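Local coordinates for protein Isomerase/lactonizing enzyme (Agrobacterium fabrum str. C58, PDB 2NQL) that belongs to the enolase superfamily, pairing an enolase-type N-terminal domain with a TIM-barrel-like domain that binds a sodium ion in this structure, at residues Ser345-Asn350 with Asp357-Glu362; Arg178-Phe183 with His340-Ser345; Val64-Thr69 with Val375-Ala380; Pro288-Lys293 with Leu324-Gln329. All blocks are in the same frame, centred on the assembly; numbering follows the deposited sequence. Where two conformers were deposited one is given.

Contact 1 (Ser345-Asn350 with Asp357-Glu362); sequences SIFEPN and DMDCRE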
# COMPACT_ATOMS: atom_id res chain seq x y z
N SER A 345 -12.71 -26.23 1.52
CA SER A 345 -13.86 -25.76 2.27
C SER A 345 -14.48 -24.52 1.64
O SER A 345 -15.62 -24.20 1.92
CB SER A 345 -13.38 -25.34 3.65
OG SER A 345 -12.78 -26.42 4.34
N ILE A 346 -13.70 -23.81 0.83
CA ILE A 346 -14.18 -22.60 0.15
C ILE A 346 -14.66 -22.98 -1.26
O ILE A 346 -15.74 -22.58 -1.70
CB ILE A 346 -13.04 -21.53 0.04
CG1 ILE A 346 -12.50 -21.13 1.43
CG2 ILE A 346 -13.52 -20.29 -0.75
CD1 ILE A 346 -13.56 -20.51 2.37
N PHE A 347 -13.83 -23.75 -1.96
CA PHE A 347 -14.05 -24.15 -3.34
C PHE A 347 -15.35 -24.93 -3.52
O PHE A 347 -16.13 -24.61 -4.41
CB PHE A 347 -12.85 -24.96 -3.84
CG PHE A 347 -12.87 -25.27 -5.32
CD1 PHE A 347 -12.17 -24.46 -6.21
CD2 PHE A 347 -13.58 -26.37 -5.82
CE1 PHE A 347 -12.17 -24.73 -7.59
CE2 PHE A 347 -13.59 -26.65 -7.20
CZ PHE A 347 -12.88 -25.84 -8.09
N GLU A 348 -15.55 -25.95 -2.69
CA GLU A 348 -16.73 -26.82 -2.83
C GLU A 348 -18.08 -26.08 -2.79
O GLU A 348 -18.83 -26.15 -3.77
CB GLU A 348 -16.63 -28.09 -1.94
CG GLU A 348 -15.46 -28.98 -2.37
CD GLU A 348 -15.22 -30.20 -1.47
OE1 GLU A 348 -15.35 -30.11 -0.22
OE2 GLU A 348 -14.87 -31.26 -2.04
N PRO A 349 -18.37 -25.31 -1.70
CA PRO A 349 -19.60 -24.51 -1.67
C PRO A 349 -19.79 -23.48 -2.77
O PRO A 349 -20.95 -23.20 -3.14
CB PRO A 349 -19.54 -23.80 -0.32
CG PRO A 349 -18.60 -24.52 0.48
CD PRO A 349 -17.60 -25.14 -0.46
N ASN A 350 -18.72 -22.89 -3.31
CA ASN A 350 -18.89 -21.89 -4.35
C ASN A 350 -19.04 -22.38 -5.82
O ASN A 350 -19.16 -21.58 -6.73
CB ASN A 350 -17.88 -20.74 -4.14
CG ASN A 350 -17.91 -20.16 -2.70
OD1 ASN A 350 -18.76 -20.52 -1.86
ND2 ASN A 350 -16.96 -19.28 -2.41
N ASP A 357 -16.71 -24.77 -16.09
CA ASP A 357 -16.09 -26.01 -15.62
C ASP A 357 -14.70 -25.85 -14.97
O ASP A 357 -13.70 -26.39 -15.45
CB ASP A 357 -16.06 -27.05 -16.76
CG ASP A 357 -15.17 -26.60 -17.96
OD1 ASP A 357 -15.17 -25.40 -18.35
OD2 ASP A 357 -14.46 -27.47 -18.51
N MET A 358 -14.62 -25.16 -13.84
CA MET A 358 -13.41 -25.18 -13.05
C MET A 358 -13.56 -26.28 -11.98
O MET A 358 -14.55 -26.30 -11.25
CB MET A 358 -13.24 -23.80 -12.36
CG MET A 358 -12.04 -23.75 -11.43
SD MET A 358 -11.61 -22.08 -10.85
CE MET A 358 -13.12 -21.57 -10.03
N ASP A 359 -12.59 -27.19 -11.89
CA ASP A 359 -12.70 -28.27 -10.90
C ASP A 359 -11.38 -28.54 -10.19
O ASP A 359 -10.32 -28.13 -10.66
CB ASP A 359 -13.27 -29.57 -11.54
CG ASP A 359 -13.90 -30.51 -10.51
OD1 ASP A 359 -14.15 -30.11 -9.33
OD2 ASP A 359 -14.14 -31.68 -10.88
N CYS A 360 -11.47 -29.21 -9.05
CA CYS A 360 -10.29 -29.79 -8.44
C CYS A 360 -10.67 -31.17 -7.89
O CYS A 360 -11.61 -31.28 -7.12
CB CYS A 360 -9.83 -28.88 -7.29
SG CYS A 360 -8.25 -29.37 -6.57
N ARG A 361 -9.96 -32.20 -8.35
CA ARG A 361 -10.19 -33.56 -7.86
C ARG A 361 -8.93 -34.41 -7.97
O ARG A 361 -8.07 -34.16 -8.82
CB ARG A 361 -11.41 -34.21 -8.56
CG ARG A 361 -11.32 -34.27 -10.04
CD ARG A 361 -12.65 -34.70 -10.73
NE ARG A 361 -12.32 -35.01 -12.12
CZ ARG A 361 -12.44 -34.18 -13.16
NH1 ARG A 361 -12.95 -32.96 -13.03
NH2 ARG A 361 -12.06 -34.61 -14.36
N GLU A 362 -8.81 -35.39 -7.08
CA GLU A 362 -7.67 -36.34 -7.06
C GLU A 362 -6.33 -35.62 -7.11
O GLU A 362 -5.42 -35.99 -7.89
CB GLU A 362 -7.80 -37.34 -8.21
CG GLU A 362 -7.14 -38.69 -7.93
CD GLU A 362 -7.52 -39.72 -8.97
OE1 GLU A 362 -7.39 -39.43 -10.18
OE2 GLU A 362 -7.98 -40.82 -8.59

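Contact 2 (Arg178-Phe183 with His340-Ser345); sequences RGFNAF and HEFQHS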
# COMPACT_ATOMS: atom_id res chain seq x y z
N ARG A 178 -8.54 -39.33 -0.96
CA ARG A 178 -9.10 -38.75 -2.16
C ARG A 178 -8.05 -38.43 -3.24
O ARG A 178 -8.39 -37.87 -4.28
CB ARG A 178 -9.89 -37.47 -1.81
CG ARG A 178 -11.14 -37.71 -0.96
CD ARG A 178 -11.89 -36.41 -0.71
NE ARG A 178 -12.50 -35.89 -1.94
CZ ARG A 178 -13.77 -36.08 -2.28
NH1 ARG A 178 -14.59 -36.77 -1.48
NH2 ARG A 178 -14.23 -35.58 -3.42
N GLY A 179 -6.78 -38.76 -3.00
CA GLY A 179 -5.76 -38.67 -4.05
C GLY A 179 -4.86 -37.43 -3.96
O GLY A 179 -4.09 -37.14 -4.87
N PHE A 180 -4.95 -36.72 -2.85
CA PHE A 180 -4.05 -35.61 -2.58
C PHE A 180 -2.81 -36.15 -1.89
O PHE A 180 -2.90 -37.06 -1.06
CB PHE A 180 -4.77 -34.52 -1.76
CG PHE A 180 -5.87 -33.82 -2.54
CD1 PHE A 180 -5.64 -32.55 -3.11
CD2 PHE A 180 -7.11 -34.42 -2.72
CE1 PHE A 180 -6.65 -31.92 -3.84
CE2 PHE A 180 -8.12 -33.81 -3.46
CZ PHE A 180 -7.89 -32.55 -4.03
N ASN A 181 -1.66 -35.61 -2.26
CA ASN A 181 -0.38 -36.06 -1.74
C ASN A 181 0.40 -34.94 -1.06
O ASN A 181 1.49 -35.16 -0.52
CB ASN A 181 0.46 -36.65 -2.88
CG ASN A 181 -0.15 -37.91 -3.47
OD1 ASN A 181 -0.38 -37.99 -4.68
ND2 ASN A 181 -0.42 -38.89 -2.62
N ALA A 182 -0.17 -33.74 -1.09
CA ALA A 182 0.50 -32.56 -0.56
C ALA A 182 -0.46 -31.75 0.31
O ALA A 182 -1.66 -31.64 0.01
CB ALA A 182 1.10 -31.74 -1.71
N PHE A 183 0.06 -31.26 1.44
CA PHE A 183 -0.73 -30.75 2.56
C PHE A 183 0.00 -29.59 3.20
O PHE A 183 1.24 -29.53 3.18
CB PHE A 183 -0.93 -31.84 3.64
CG PHE A 183 -1.56 -33.10 3.13
CD1 PHE A 183 -2.95 -33.24 3.14
CD2 PHE A 183 -0.77 -34.12 2.58
CE1 PHE A 183 -3.56 -34.40 2.64
CE2 PHE A 183 -1.37 -35.27 2.05
CZ PHE A 183 -2.75 -35.42 2.09
N HIS A 340 -0.51 -25.64 -6.75
CA HIS A 340 -1.41 -24.53 -6.37
C HIS A 340 -2.16 -24.88 -5.09
O HIS A 340 -2.61 -26.02 -4.89
CB HIS A 340 -2.35 -24.25 -7.55
CG HIS A 340 -3.00 -22.90 -7.54
ND1 HIS A 340 -3.89 -22.49 -6.56
CD2 HIS A 340 -2.94 -21.89 -8.45
CE1 HIS A 340 -4.33 -21.27 -6.86
NE2 HIS A 340 -3.77 -20.88 -7.99
N GLU A 341 -2.28 -23.90 -4.20
CA GLU A 341 -3.11 -24.08 -3.00
C GLU A 341 -4.57 -24.39 -3.36
O GLU A 341 -5.13 -23.81 -4.31
CB GLU A 341 -3.00 -22.87 -2.09
CG GLU A 341 -3.58 -23.08 -0.70
CD GLU A 341 -3.26 -21.96 0.26
OE1 GLU A 341 -2.77 -20.92 -0.19
OE2 GLU A 341 -3.48 -22.10 1.47
N PHE A 342 -5.14 -25.33 -2.61
CA PHE A 342 -6.54 -25.71 -2.74
C PHE A 342 -7.24 -25.62 -1.37
O PHE A 342 -6.93 -26.34 -0.42
CB PHE A 342 -6.65 -27.13 -3.35
CG PHE A 342 -8.06 -27.70 -3.38
CD1 PHE A 342 -9.10 -27.05 -4.07
CD2 PHE A 342 -8.33 -28.92 -2.76
CE1 PHE A 342 -10.39 -27.62 -4.12
CE2 PHE A 342 -9.63 -29.49 -2.82
CZ PHE A 342 -10.65 -28.83 -3.49
N GLN A 343 -8.18 -24.68 -1.29
CA GLN A 343 -9.00 -24.49 -0.10
C GLN A 343 -10.31 -25.21 -0.31
O GLN A 343 -11.29 -24.61 -0.75
CB GLN A 343 -9.27 -22.99 0.11
CG GLN A 343 -8.03 -22.17 0.42
CD GLN A 343 -7.85 -21.97 1.90
OE1 GLN A 343 -6.96 -22.57 2.52
NE2 GLN A 343 -8.69 -21.13 2.50
N HIS A 344 -10.32 -26.50 0.00
CA HIS A 344 -11.47 -27.35 -0.25
C HIS A 344 -12.78 -26.80 0.31
O HIS A 344 -13.81 -26.84 -0.35
CB HIS A 344 -11.17 -28.76 0.27
CG HIS A 344 -10.75 -28.80 1.71
ND1 HIS A 344 -11.64 -29.06 2.74
CD2 HIS A 344 -9.55 -28.57 2.30
CE1 HIS A 344 -11.00 -29.02 3.89
NE2 HIS A 344 -9.73 -28.72 3.66
N SER A 345 -12.71 -26.23 1.52
CA SER A 345 -13.86 -25.76 2.27
C SER A 345 -14.48 -24.52 1.64
O SER A 345 -15.62 -24.20 1.92
CB SER A 345 -13.38 -25.34 3.65
OG SER A 345 -12.78 -26.42 4.34

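Contact 3 (Val64-Thr69 with Val375-Ala380); sequences VGWGET and VRPSEA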
# COMPACT_ATOMS: atom_id res chain seq x y z
N VAL A 64 -19.15 -9.04 -21.89
CA VAL A 64 -19.19 -8.87 -20.43
C VAL A 64 -18.00 -9.65 -19.83
O VAL A 64 -17.89 -10.86 -20.04
CB VAL A 64 -20.53 -9.37 -19.88
CG1 VAL A 64 -20.57 -9.29 -18.35
CG2 VAL A 64 -21.68 -8.61 -20.50
N GLY A 65 -17.11 -8.94 -19.13
CA GLY A 65 -15.98 -9.53 -18.44
C GLY A 65 -16.18 -9.36 -16.93
O GLY A 65 -16.85 -8.42 -16.48
N TRP A 66 -15.63 -10.29 -16.17
CA TRP A 66 -15.70 -10.22 -14.71
C TRP A 66 -14.32 -10.26 -14.07
O TRP A 66 -13.42 -11.01 -14.52
CB TRP A 66 -16.55 -11.38 -14.14
CG TRP A 66 -18.04 -11.21 -14.34
CD1 TRP A 66 -18.79 -11.65 -15.41
CD2 TRP A 66 -18.96 -10.60 -13.43
NE1 TRP A 66 -20.10 -11.34 -15.22
CE2 TRP A 66 -20.24 -10.69 -14.02
CE3 TRP A 66 -18.82 -9.96 -12.18
CZ2 TRP A 66 -21.39 -10.20 -13.39
CZ3 TRP A 66 -19.98 -9.46 -11.56
CH2 TRP A 66 -21.23 -9.58 -12.16
N GLY A 67 -14.15 -9.46 -13.02
CA GLY A 67 -12.96 -9.51 -12.21
C GLY A 67 -13.36 -9.55 -10.74
O GLY A 67 -14.53 -9.38 -10.41
N GLU A 68 -12.37 -9.74 -9.87
CA GLU A 68 -12.64 -9.88 -8.43
C GLU A 68 -11.37 -9.55 -7.64
O GLU A 68 -10.26 -9.77 -8.12
CB GLU A 68 -13.11 -11.32 -8.13
CG GLU A 68 -13.70 -11.54 -6.71
CD GLU A 68 -13.94 -13.02 -6.37
OE1 GLU A 68 -13.44 -13.90 -7.11
OE2 GLU A 68 -14.57 -13.29 -5.33
N THR A 69 -11.55 -9.02 -6.43
CA THR A 69 -10.43 -8.82 -5.53
C THR A 69 -10.96 -9.00 -4.10
O THR A 69 -12.13 -9.31 -3.90
CB THR A 69 -9.77 -7.41 -5.73
OG1 THR A 69 -8.60 -7.29 -4.93
CG2 THR A 69 -10.76 -6.25 -5.44
N VAL A 375 -15.08 -18.74 -16.59
CA VAL A 375 -16.14 -18.79 -15.58
C VAL A 375 -16.78 -17.42 -15.49
O VAL A 375 -16.19 -16.44 -15.94
CB VAL A 375 -15.64 -19.25 -14.14
CG1 VAL A 375 -14.87 -20.61 -14.19
CG2 VAL A 375 -14.80 -18.17 -13.46
N ARG A 376 -17.98 -17.37 -14.92
CA ARG A 376 -18.67 -16.10 -14.58
C ARG A 376 -19.58 -16.38 -13.38
O ARG A 376 -19.85 -17.55 -13.07
CB ARG A 376 -19.50 -15.63 -15.78
CG ARG A 376 -20.65 -16.57 -16.11
CD ARG A 376 -21.59 -16.00 -17.13
NE ARG A 376 -22.79 -16.83 -17.28
CZ ARG A 376 -23.62 -16.75 -18.31
NH1 ARG A 376 -23.37 -15.88 -19.29
NH2 ARG A 376 -24.69 -17.54 -18.36
N PRO A 377 -20.05 -15.33 -12.67
CA PRO A 377 -21.04 -15.58 -11.63
C PRO A 377 -22.27 -16.26 -12.19
O PRO A 377 -22.71 -15.97 -13.32
CB PRO A 377 -21.38 -14.16 -11.12
CG PRO A 377 -20.05 -13.39 -11.38
CD PRO A 377 -19.72 -13.89 -12.76
N SER A 378 -22.78 -17.24 -11.44
CA SER A 378 -23.99 -17.95 -11.85
C SER A 378 -25.20 -17.04 -11.64
O SER A 378 -25.11 -15.99 -10.97
CB SER A 378 -24.15 -19.23 -11.02
OG SER A 378 -24.37 -18.90 -9.64
N GLU A 379 -26.34 -17.45 -12.18
CA GLU A 379 -27.60 -16.75 -11.92
C GLU A 379 -27.89 -16.61 -10.43
O GLU A 379 -28.34 -15.54 -9.98
CB GLU A 379 -28.76 -17.44 -12.67
CG GLU A 379 -29.99 -16.57 -12.90
CD GLU A 379 -29.71 -15.27 -13.67
OE1 GLU A 379 -29.04 -15.30 -14.72
OE2 GLU A 379 -30.17 -14.21 -13.21
N ALA A 380 -27.59 -17.66 -9.65
CA ALA A 380 -27.71 -17.61 -8.19
C ALA A 380 -26.82 -16.51 -7.59
O ALA A 380 -27.29 -15.72 -6.77
CB ALA A 380 -27.39 -18.96 -7.56

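Contact 4 (Pro288-Lys293 with Leu324-Gln329); sequences PEMGHK and LAASLQ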
# COMPACT_ATOMS: atom_id res chain seq x y z
N PRO A 288 2.18 -16.27 -5.06
CA PRO A 288 1.35 -15.12 -5.37
C PRO A 288 -0.14 -15.39 -5.13
O PRO A 288 -0.61 -16.51 -5.32
CB PRO A 288 1.62 -14.88 -6.86
CG PRO A 288 2.10 -16.20 -7.40
CD PRO A 288 2.89 -16.76 -6.26
N GLU A 289 -0.84 -14.36 -4.70
CA GLU A 289 -2.27 -14.37 -4.57
C GLU A 289 -2.92 -13.50 -5.64
O GLU A 289 -2.82 -12.26 -5.62
CB GLU A 289 -2.68 -13.93 -3.15
CG GLU A 289 -4.22 -13.72 -2.94
CD GLU A 289 -5.06 -14.87 -3.51
OE1 GLU A 289 -4.92 -16.01 -3.01
OE2 GLU A 289 -5.87 -14.63 -4.44
N MET A 290 -3.61 -14.16 -6.58
CA MET A 290 -4.16 -13.48 -7.75
C MET A 290 -5.14 -12.36 -7.35
O MET A 290 -5.20 -11.32 -8.03
CB MET A 290 -4.89 -14.49 -8.63
CG MET A 290 -5.64 -13.89 -9.80
SD MET A 290 -4.61 -12.93 -10.95
CE MET A 290 -3.66 -14.23 -11.73
N GLY A 291 -5.91 -12.55 -6.27
CA GLY A 291 -6.89 -11.55 -5.85
C GLY A 291 -6.28 -10.22 -5.42
O GLY A 291 -6.94 -9.18 -5.48
N HIS A 292 -5.02 -10.26 -4.99
CA HIS A 292 -4.25 -9.06 -4.63
C HIS A 292 -3.52 -8.47 -5.85
O HIS A 292 -3.12 -7.30 -5.81
CB HIS A 292 -3.17 -9.36 -3.55
CG HIS A 292 -3.70 -9.47 -2.16
ND1 HIS A 292 -4.67 -8.62 -1.66
CD2 HIS A 292 -3.37 -10.31 -1.15
CE1 HIS A 292 -4.91 -8.94 -0.39
NE2 HIS A 292 -4.15 -9.97 -0.07
N LYS A 293 -3.34 -9.26 -6.92
CA LYS A 293 -2.29 -8.99 -7.92
C LYS A 293 -2.81 -8.70 -9.32
O LYS A 293 -2.39 -7.73 -9.94
CB LYS A 293 -1.21 -10.10 -7.95
CG LYS A 293 -0.46 -10.24 -6.65
CD LYS A 293 0.60 -11.32 -6.75
CE LYS A 293 1.43 -11.40 -5.48
NZ LYS A 293 0.62 -11.83 -4.28
N LEU A 324 -9.85 -16.84 -8.46
CA LEU A 324 -9.23 -18.16 -8.48
C LEU A 324 -9.09 -18.67 -9.93
O LEU A 324 -8.04 -19.18 -10.31
CB LEU A 324 -10.01 -19.17 -7.64
CG LEU A 324 -9.41 -20.58 -7.65
CD1 LEU A 324 -7.99 -20.60 -7.11
CD2 LEU A 324 -10.32 -21.51 -6.84
N ALA A 325 -10.14 -18.53 -10.73
CA ALA A 325 -10.08 -18.94 -12.13
C ALA A 325 -8.98 -18.18 -12.87
O ALA A 325 -8.21 -18.79 -13.61
CB ALA A 325 -11.40 -18.73 -12.80
N ALA A 326 -8.89 -16.87 -12.62
CA ALA A 326 -7.75 -16.07 -13.10
C ALA A 326 -6.40 -16.64 -12.67
O ALA A 326 -5.49 -16.74 -13.51
CB ALA A 326 -7.91 -14.61 -12.67
N SER A 327 -6.26 -17.02 -11.39
CA SER A 327 -5.03 -17.63 -10.88
C SER A 327 -4.69 -18.89 -11.69
O SER A 327 -3.54 -19.07 -12.07
CB SER A 327 -5.12 -17.97 -9.38
OG SER A 327 -3.84 -18.35 -8.89
N LEU A 328 -5.68 -19.76 -11.91
CA LEU A 328 -5.44 -21.00 -12.66
C LEU A 328 -4.97 -20.69 -14.09
O LEU A 328 -3.97 -21.26 -14.53
CB LEU A 328 -6.69 -21.90 -12.68
CG LEU A 328 -7.32 -22.30 -11.34
CD1 LEU A 328 -8.37 -23.36 -11.60
CD2 LEU A 328 -6.28 -22.79 -10.33
N GLN A 329 -5.68 -19.80 -14.79
CA GLN A 329 -5.31 -19.37 -16.15
C GLN A 329 -3.86 -18.90 -16.23
O GLN A 329 -3.07 -19.40 -17.05
CB GLN A 329 -6.22 -18.24 -16.65
CG GLN A 329 -7.70 -18.58 -16.86
CD GLN A 329 -7.96 -19.46 -18.10
OE1 GLN A 329 -7.05 -19.75 -18.87
NE2 GLN A 329 -9.21 -19.87 -18.28
O HOH W 1 -3.78 -16.95 -6.52

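Contact 1 (Ser345-Asn350 with Asp357-Glu362)
Phe347, in the short helix that begins at His344, drives the far end of its ring against the backbone of Met358, Asp359 and Cys360. With CG anti to the backbone N (chi1 -172°), the ring reaches straight across the gap. Its CZ comes 3.6 Å from Met358 O and 3.7 Å from Asp359 CA, the latter at the ring edge and near its plane. Cys360 CB covers one face, at 4.4 Å from Phe347 CE2, and Met358 lays its CG 4.0 Å from Phe347 CE1. This part is tightly packed and buried, and Leu324 and Tyr365 add further apolar surface around the ring.

The other side of the strand is looser and polar. The CB of Asp359 faces away from the helix, and its carboxylate only grazes the ring, OD1 lying 4.1 Å from Phe347 CE2. That group is engaged with charge: OD2 takes Arg361 NH1 at 2.8 Å on its anti side, in the guanidinium plane, while OD1 pairs with Arg351. Alternation along residues 358-361 turns Met358 and Cys360 to the helix and Asp359 away. The join is largely van der Waals, with one carbonyl oxygen close to CZ, so its fit probably rests on shape more than on polar pairing.

Contact 2 (Arg178-Phe183 with His340-Ser345)
An offset contact between two phenylalanine rings, Phe180 and Phe342, joins the loop leading into strand 182-186 to Phe342 of strand 340-342. Both strands pair parallel with strand 152-158 in the barrel sheet, so the pair spans the place where the barrel's last and early strands come round to meet. The ring planes are almost parallel, at 6°, yet the centroids stand 5.5 Å apart and the rings hardly overlap. Two carbons of each ring do the touching: Phe180 CE1 lies 3.6 Å from Phe342 CD2, and Phe180 CZ lies 3.7 Å from Phe342 CE2.

The two side chains arrive from different directions, at about a right angle. Phe180 carries CG anti to its carbonyl carbon (chi1 -68°), whereas Phe342 has CG opposite its backbone N (chi1 173°). Other groups pack around the rings. His344 CA sits 3.6 Å above one face of Phe342, toward the rim; Trp175 meets Phe180 edge-to-face, and Cys360 touches both rings. Just before Phe180, Gly179 ends helix 165-177 in a Schellman motif, its positive phi turning the chain toward the strand. With so little overlap, the attraction is mostly dispersion between two buried rings, without a polar bond to set direction.

Contact 3 (Val64-Thr69 with Val375-Ala380)
Pro377 sets its CD squarely on the five-membered ring of Trp66, 3.3 Å from that ring's centroid and only 4° off the normal. This is a CH-pi contact of textbook geometry. The carbon next to a proline nitrogen carries slightly polarised hydrogens, and here it faces the electron-rich pyrrole part of the indole. The neighbouring Pro377 CG leans over the six-membered half, 3.6 Å from Trp66 CD2 and 3.7 Å from Trp66 CE3, and so the proline ring bears on both halves of the indole. Arg376 adds only its CB, 4.1 Å from Trp66 CD1, at the margin.

The indole is presented by its torsions: CG lies anti to the carbonyl carbon (chi1 -75°) and chi2 is near 91°, which turns a face to the proline. Leu54 and Arg56 of strand 50-59 and Leu382 and Ile385 pack around it as well, while Asp132 receives the backbone N of Trp66.

Two domains meet here. Strand 64-70 is an outer strand of the antiparallel sheet of the enolase-type N-terminal domain, and residues 375-380 belong to the C-terminal part of the chain, whose last strand, 386-387, returns to that same sheet.

Further out, Pro377 rests on Ile322 and Leu382. Its strand, 376-377, pairs antiparallel with 354-355, and the guanidinium of Arg376 is drawn off to a salt bridge with Asp355. Immediately afterwards Ser378 N-caps helix 379-384, its OG engaging Ala381 N.

Contact 4 (Pro288-Lys293 with Leu324-Gln329)
Met290 folds its side chain over the backbone of helix 322-331 where Ala326 and Ser327 offer little bulk. The CA atoms of Met290 and Ser327 are 5.3 Å apart, a close approach made possible by those small side chains. CG of Met290 is anti to the backbone N (chi1 174°), and the chain then bends twice, at chi2 (58°) and chi3 (71°), curling along the helix surface. In this way CB meets Ser327 CB at 3.6 Å, CG lies 3.7 Å from Ala326 CB, and the terminal CE swings back to within 3.6 Å of Ala326 O. Phe298 and Phe323 also pack against the methionine.

Ser327 turns OG away from its own backbone N, toward a water. That water accepts from Met290 N at 2.8 Å and is also bonded to Ser327 OG, with a weak, longer bond to Pro288 O. It therefore bridges the helix to the loop beside the apolar patch, and the hydroxyl has a second partner in His340 NE2.

Glu289, the N-cap of the short helix 290-293, brings OE2 back to Gly291 N, 2.8 Å away, in a capping bond; its other oxygen, OE1, bonds His315. Lys293 sends NZ to the carbonyl oxygens of Gly265 and Trp268.

The short helical turn lies between barrel strand 285-286 and helix 295-308 and packs on the later helix 322-331, within the beta-alpha architecture of the TIM-barrel-like domain of the enolase superfamily.

In the fold
From the N terminus, the chain first lays down strand 64-70, which contact 3 later joins to residues 375-380; its loop of some 300 residues encloses the other three contacts and ties the N-terminal domain's sheet to residues near the C terminus. Contact 2 opens at 178-183 and closes at 340-345, bringing the loop before strand 182-186 to strand 340-342, both strands being partners of 152-158. Contact 4 lies wholly within that span, setting a turn after one barrel strand on a later helix. Contact 1 follows in series, sharing Ser345 with contact 2. Physical touches link them: Phe342 packs on Phe347 and Cys360, Met358 reaches Leu328 and Val375, and Thr69 is probably hydrogen-bonded to Gly291, joining contacts 3 and 4.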